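PDB 5YL7: pseudoalteromonas arctica PAMC 21717 from Pseudoalteromonas arctica, which probably cleaves peptide bonds as a cold-active, calcium-binding serine protease of the subtilase family. Local coordinates for residues A77-C89 / V127-L139. Sequence-based numbering, arbitrary orientation.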
loop_
_atom_site.group_PDB
_atom_site.type_symbol
_atom_site.label_atom_id
_atom_site.label_comp_id
_atom_site.label_asym_id
_atom_site.label_seq_id
_atom_site.Cartn_x
_atom_site.Cartn_y
_atom_site.Cartn_z
ATOM N N ALA A 77 8.454 10.961 -9.708
ATOM C CA ALA A 77 8.377 9.853 -8.754
ATOM C C ALA A 77 8.464 8.532 -9.414
ATOM O O ALA A 77 8.153 7.475 -8.833
ATOM C CB ALA A 77 7.079 9.972 -7.945
ATOM N N ARG A 78 8.850 8.441 -10.713
ATOM C CA ARG A 78 9.083 7.151 -11.300
ATOM C C ARG A 78 10.194 6.394 -10.641
ATOM O O ARG A 78 11.138 6.969 -10.094
ATOM C CB ARG A 78 9.303 7.269 -12.815
ATOM C CG ARG A 78 8.045 7.579 -13.542
ATOM C CD ARG A 78 8.219 7.779 -15.030
ATOM N NE ARG A 78 6.980 8.145 -15.670
ATOM C CZ ARG A 78 6.719 8.041 -17.002
ATOM N NH1 ARG A 78 7.589 7.521 -17.801
ATOM N NH2 ARG A 78 5.545 8.430 -17.431
ATOM N N ASP A 79 10.091 5.056 -10.659
ATOM C CA ASP A 79 11.057 4.185 -10.049
ATOM C C ASP A 79 12.144 3.869 -11.051
ATOM O O ASP A 79 11.853 3.188 -12.056
ATOM C CB ASP A 79 10.358 2.902 -9.610
ATOM C CG ASP A 79 11.157 1.976 -8.788
ATOM O OD1 ASP A 79 12.401 2.161 -8.660
ATOM O OD2 ASP A 79 10.572 0.972 -8.283
ATOM N N PRO A 80 13.398 4.269 -10.817
ATOM C CA PRO A 80 14.504 3.900 -11.744
ATOM C C PRO A 80 14.948 2.507 -11.586
ATOM O O PRO A 80 15.798 2.050 -12.389
ATOM C CB PRO A 80 15.566 4.889 -11.367
ATOM C CG PRO A 80 15.407 5.090 -9.845
ATOM C CD PRO A 80 13.887 5.034 -9.683
ATOM N N GLY A 81 14.517 1.811 -10.566
ATOM C CA GLY A 81 14.945 0.528 -10.151
ATOM C C GLY A 81 15.827 0.547 -8.920
ATOM O O GLY A 81 16.774 1.312 -8.883
ATOM N N ASP A 82 15.508 -0.290 -7.981
ATOM C CA ASP A 82 16.225 -0.354 -6.665
ATOM C C ASP A 82 17.129 -1.539 -6.531
ATOM O O ASP A 82 17.594 -1.864 -5.421
ATOM C CB ASP A 82 15.237 -0.183 -5.491
ATOM C CG ASP A 82 14.324 -1.313 -5.364
ATOM O OD1 ASP A 82 14.457 -2.323 -6.089
ATOM O OD2 ASP A 82 13.373 -1.310 -4.564
ATOM N N ALA A 83 17.466 -2.185 -7.634
ATOM C CA ALA A 83 18.435 -3.263 -7.625
ATOM C C ALA A 83 19.724 -2.813 -6.990
ATOM O O ALA A 83 20.186 -1.713 -7.179
ATOM C CB ALA A 83 18.769 -3.768 -9.051
ATOM N N VAL A 84 20.308 -3.781 -6.248
ATOM C CA VAL A 84 21.609 -3.547 -5.573
ATOM C C VAL A 84 22.552 -4.744 -5.861
ATOM O O VAL A 84 22.165 -5.869 -5.866
ATOM C CB VAL A 84 21.425 -3.272 -4.057
ATOM C CG1 VAL A 84 20.871 -1.900 -3.831
ATOM C CG2 VAL A 84 20.658 -4.340 -3.406
ATOM N N ALA A 85 23.813 -4.362 -5.869
ATOM C CA ALA A 85 24.903 -5.393 -5.971
ATOM C C ALA A 85 25.198 -5.913 -4.611
ATOM O O ALA A 85 24.849 -5.264 -3.599
ATOM C CB ALA A 85 26.084 -4.715 -6.537
ATOM N N ALA A 86 25.889 -7.074 -4.565
ATOM C CA ALA A 86 26.311 -7.620 -3.274
ATOM C C ALA A 86 27.129 -6.602 -2.457
ATOM O O ALA A 86 27.902 -5.827 -3.027
ATOM C CB ALA A 86 27.231 -8.832 -3.511
ATOM N N ASN A 87 26.735 -6.476 -1.205
ATOM C CA ASN A 87 27.411 -5.524 -0.274
ATOM C C ASN A 87 27.275 -4.059 -0.553
ATOM O O ASN A 87 27.763 -3.212 0.190
ATOM C CB ASN A 87 28.937 -5.822 -0.173
ATOM C CG ASN A 87 29.207 -7.223 0.183
ATOM O OD1 ASN A 87 28.590 -7.721 1.089
ATOM N ND2 ASN A 87 30.022 -7.915 -0.616
ATOM N N GLU A 88 26.361 -3.684 -1.494
ATOM C CA GLU A 88 26.133 -2.296 -1.739
ATOM C C GLU A 88 25.459 -1.648 -0.540
ATOM O O GLU A 88 25.631 -0.412 -0.359
ATOM C CB GLU A 88 25.313 -2.071 -3.052
ATOM C CG GLU A 88 25.329 -0.698 -3.562
ATOM C CD GLU A 88 24.936 -0.645 -5.066
ATOM O OE1 GLU A 88 24.446 -1.625 -5.678
ATOM O OE2 GLU A 88 25.165 0.450 -5.633
ATOM N N CYS A 89 24.693 -2.341 0.224
ATOM C CA CYS A 89 23.917 -1.794 1.343
ATOM C C CYS A 89 24.572 -2.176 2.710
ATOM O O CYS A 89 23.936 -2.057 3.758
ATOM C CB CYS A 89 22.538 -2.345 1.278
ATOM S SG CYS A 89 21.651 -2.003 -0.271
ATOM N N VAL A 127 -4.031 7.657 -7.813
ATOM C CA VAL A 127 -2.850 7.482 -6.961
ATOM C C VAL A 127 -1.858 8.603 -7.201
ATOM O O VAL A 127 -1.497 8.887 -8.359
ATOM C CB VAL A 127 -2.198 6.161 -7.188
ATOM C CG1 VAL A 127 -0.774 6.053 -6.595
ATOM C CG2 VAL A 127 -3.048 5.042 -6.637
ATOM N N VAL A 128 -1.410 9.193 -6.093
ATOM C CA VAL A 128 -0.247 10.125 -6.122
ATOM C C VAL A 128 0.939 9.322 -5.687
ATOM O O VAL A 128 1.022 8.857 -4.522
ATOM C CB VAL A 128 -0.457 11.326 -5.206
ATOM C CG1 VAL A 128 0.766 12.160 -5.013
ATOM C CG2 VAL A 128 -1.595 12.165 -5.722
ATOM N N PRO A 129 1.912 9.091 -6.529
ATOM C CA PRO A 129 3.099 8.385 -6.174
ATOM C C PRO A 129 4.079 9.263 -5.455
ATOM O O PRO A 129 4.420 10.329 -5.951
ATOM C CB PRO A 129 3.672 7.926 -7.518
ATOM C CG PRO A 129 3.233 9.014 -8.469
ATOM C CD PRO A 129 1.902 9.493 -7.963
ATOM N N VAL A 130 4.469 8.896 -4.243
ATOM C CA VAL A 130 5.443 9.636 -3.445
ATOM C C VAL A 130 6.597 8.746 -3.256
ATOM O O VAL A 130 6.541 7.743 -2.520
ATOM C CB VAL A 130 4.817 10.146 -2.135
ATOM C CG1 VAL A 130 5.817 11.029 -1.397
ATOM C CG2 VAL A 130 3.552 10.901 -2.400
ATOM N N ARG A 131 7.690 9.019 -3.968
ATOM C CA ARG A 131 8.834 8.168 -3.986
ATOM C C ARG A 131 9.709 8.465 -2.775
ATOM O O ARG A 131 10.273 9.556 -2.684
ATOM C CB ARG A 131 9.620 8.209 -5.312
ATOM C CG ARG A 131 10.845 7.382 -5.300
ATOM C CD ARG A 131 11.383 7.181 -6.711
ATOM N NE ARG A 131 12.508 6.280 -6.636
ATOM C CZ ARG A 131 13.815 6.545 -6.757
ATOM N NH1 ARG A 131 14.216 7.759 -7.043
ATOM N NH2 ARG A 131 14.697 5.605 -6.558
ATOM N N VAL A 132 9.836 7.503 -1.883
ATOM C CA VAL A 132 10.616 7.647 -0.661
ATOM C C VAL A 132 11.597 6.555 -0.459
ATOM O O VAL A 132 12.462 6.691 0.451
ATOM C CB VAL A 132 9.689 7.788 0.563
ATOM C CG1 VAL A 132 8.725 8.988 0.459
ATOM C CG2 VAL A 132 8.932 6.510 0.849
ATOM N N LEU A 133 11.579 5.512 -1.252
ATOM C CA LEU A 133 12.471 4.330 -1.142
ATOM C C LEU A 133 13.239 4.140 -2.438
ATOM O O LEU A 133 12.657 4.200 -3.532
ATOM C CB LEU A 133 11.706 3.059 -0.883
ATOM C CG LEU A 133 10.693 3.052 0.276
ATOM C CD1 LEU A 133 9.984 1.712 0.335
ATOM C CD2 LEU A 133 11.393 3.314 1.597
ATOM N N GLY A 134 14.540 3.939 -2.316
ATOM C CA GLY A 134 15.423 3.614 -3.424
ATOM C C GLY A 134 16.353 2.518 -3.115
ATOM O O GLY A 134 16.032 1.542 -2.416
ATOM N N LYS A 135 17.577 2.618 -3.667
ATOM C CA LYS A 135 18.548 1.530 -3.402
ATOM C C LYS A 135 18.904 1.458 -1.921
ATOM O O LYS A 135 19.289 2.524 -1.364
ATOM C CB LYS A 135 19.819 1.793 -4.181
ATOM C CG LYS A 135 19.647 1.617 -5.694
ATOM C CD LYS A 135 20.851 2.105 -6.474
ATOM C CE LYS A 135 22.006 1.200 -6.289
ATOM N NZ LYS A 135 23.198 1.621 -7.145
ATOM N N CYS A 136 18.717 0.316 -1.341
ATOM C CA CYS A 136 19.025 0.060 0.105
ATOM C C CYS A 136 17.917 0.585 0.984
ATOM O O CYS A 136 18.032 0.403 2.251
ATOM C CB CYS A 136 20.370 0.646 0.573
ATOM S SG CYS A 136 21.734 0.073 -0.442
ATOM N N GLY A 137 16.782 1.071 0.489
ATOM C CA GLY A 137 15.670 1.485 1.325
ATOM C C GLY A 137 15.500 2.962 1.276
ATOM O O GLY A 137 15.675 3.632 0.286
ATOM N N GLY A 138 15.014 3.557 2.416
ATOM C CA GLY A 138 14.745 4.961 2.547
ATOM C C GLY A 138 15.074 5.550 3.908
ATOM O O GLY A 138 15.191 4.798 4.847
ATOM N N LEU A 139 15.233 6.831 3.888
ATOM C CA LEU A 139 15.570 7.601 5.103
ATOM C C LEU A 139 14.306 8.017 5.834
ATOM O O LEU A 139 13.366 8.542 5.201
ATOM C CB LEU A 139 16.314 8.812 4.673
ATOM C CG LEU A 139 16.934 9.733 5.732
ATOM C CD1 LEU A 139 17.909 8.967 6.664
ATOM C CD2 LEU A 139 17.685 10.930 5.101
HETATM O O HOH W 1 13.501 2.989 -6.227
HETATM O O HOH W 2 13.634 0.178 -2.212
HETATM O O HOH W 3 17.369 -1.900 -2.654
HETATM O O HOH W 4 23.926 -1.539 -8.294
#
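The CG-CD edge of P80 sits over one face of the R131 guanidinium, with P80 CD above its centre, 3.3 Å from R131 CZ. Water 1 meets the guanidinium edge in plane. This is where loop 77-89 of the subtilase fold runs beside the end of strand 126-131 and the loop after it. The R131 chain is stretched from CG to NE, with CG anti to the backbone N (chi1 177°), which carries the guanidinium along the loop to P80. R131 NH2 gives a hydrogen bond to water 1 at 2.9 Å, and the same water bonds D79 OD1 and L133 O. D79 OD1 also accepts from G81 N, an Asx turn. Elsewhere, R131 NH1 bonds D59, a calcium ligand, while NE and NH2 reach the carbonyls of T42 and A67. A leucine here would probably leave D59 OD2 without its hydrogen bond from NH1 and P80 CD without the guanidinium face it packs on. Water 2 joins D82 OD2 to G134 O, and water 3 joins D82 O to C136 N. S98 also bonds D82 OD2. K135 passes the carbonyl of A83 and bends at chi3 (71°) to reach E88. Its NZ forms a salt bridge with E88 OE2 at 2.7 Å, coming from above the carboxylate plane. The other oxygen, E88 OE1, takes the N-H of A85 almost straight on (179°). A type II turn, G134 to G137, has C136 at its third position. V84 CG1 packs on C136 SG, and the disulfide C89 SG to C136 SG closes the contact at 2.1 Å.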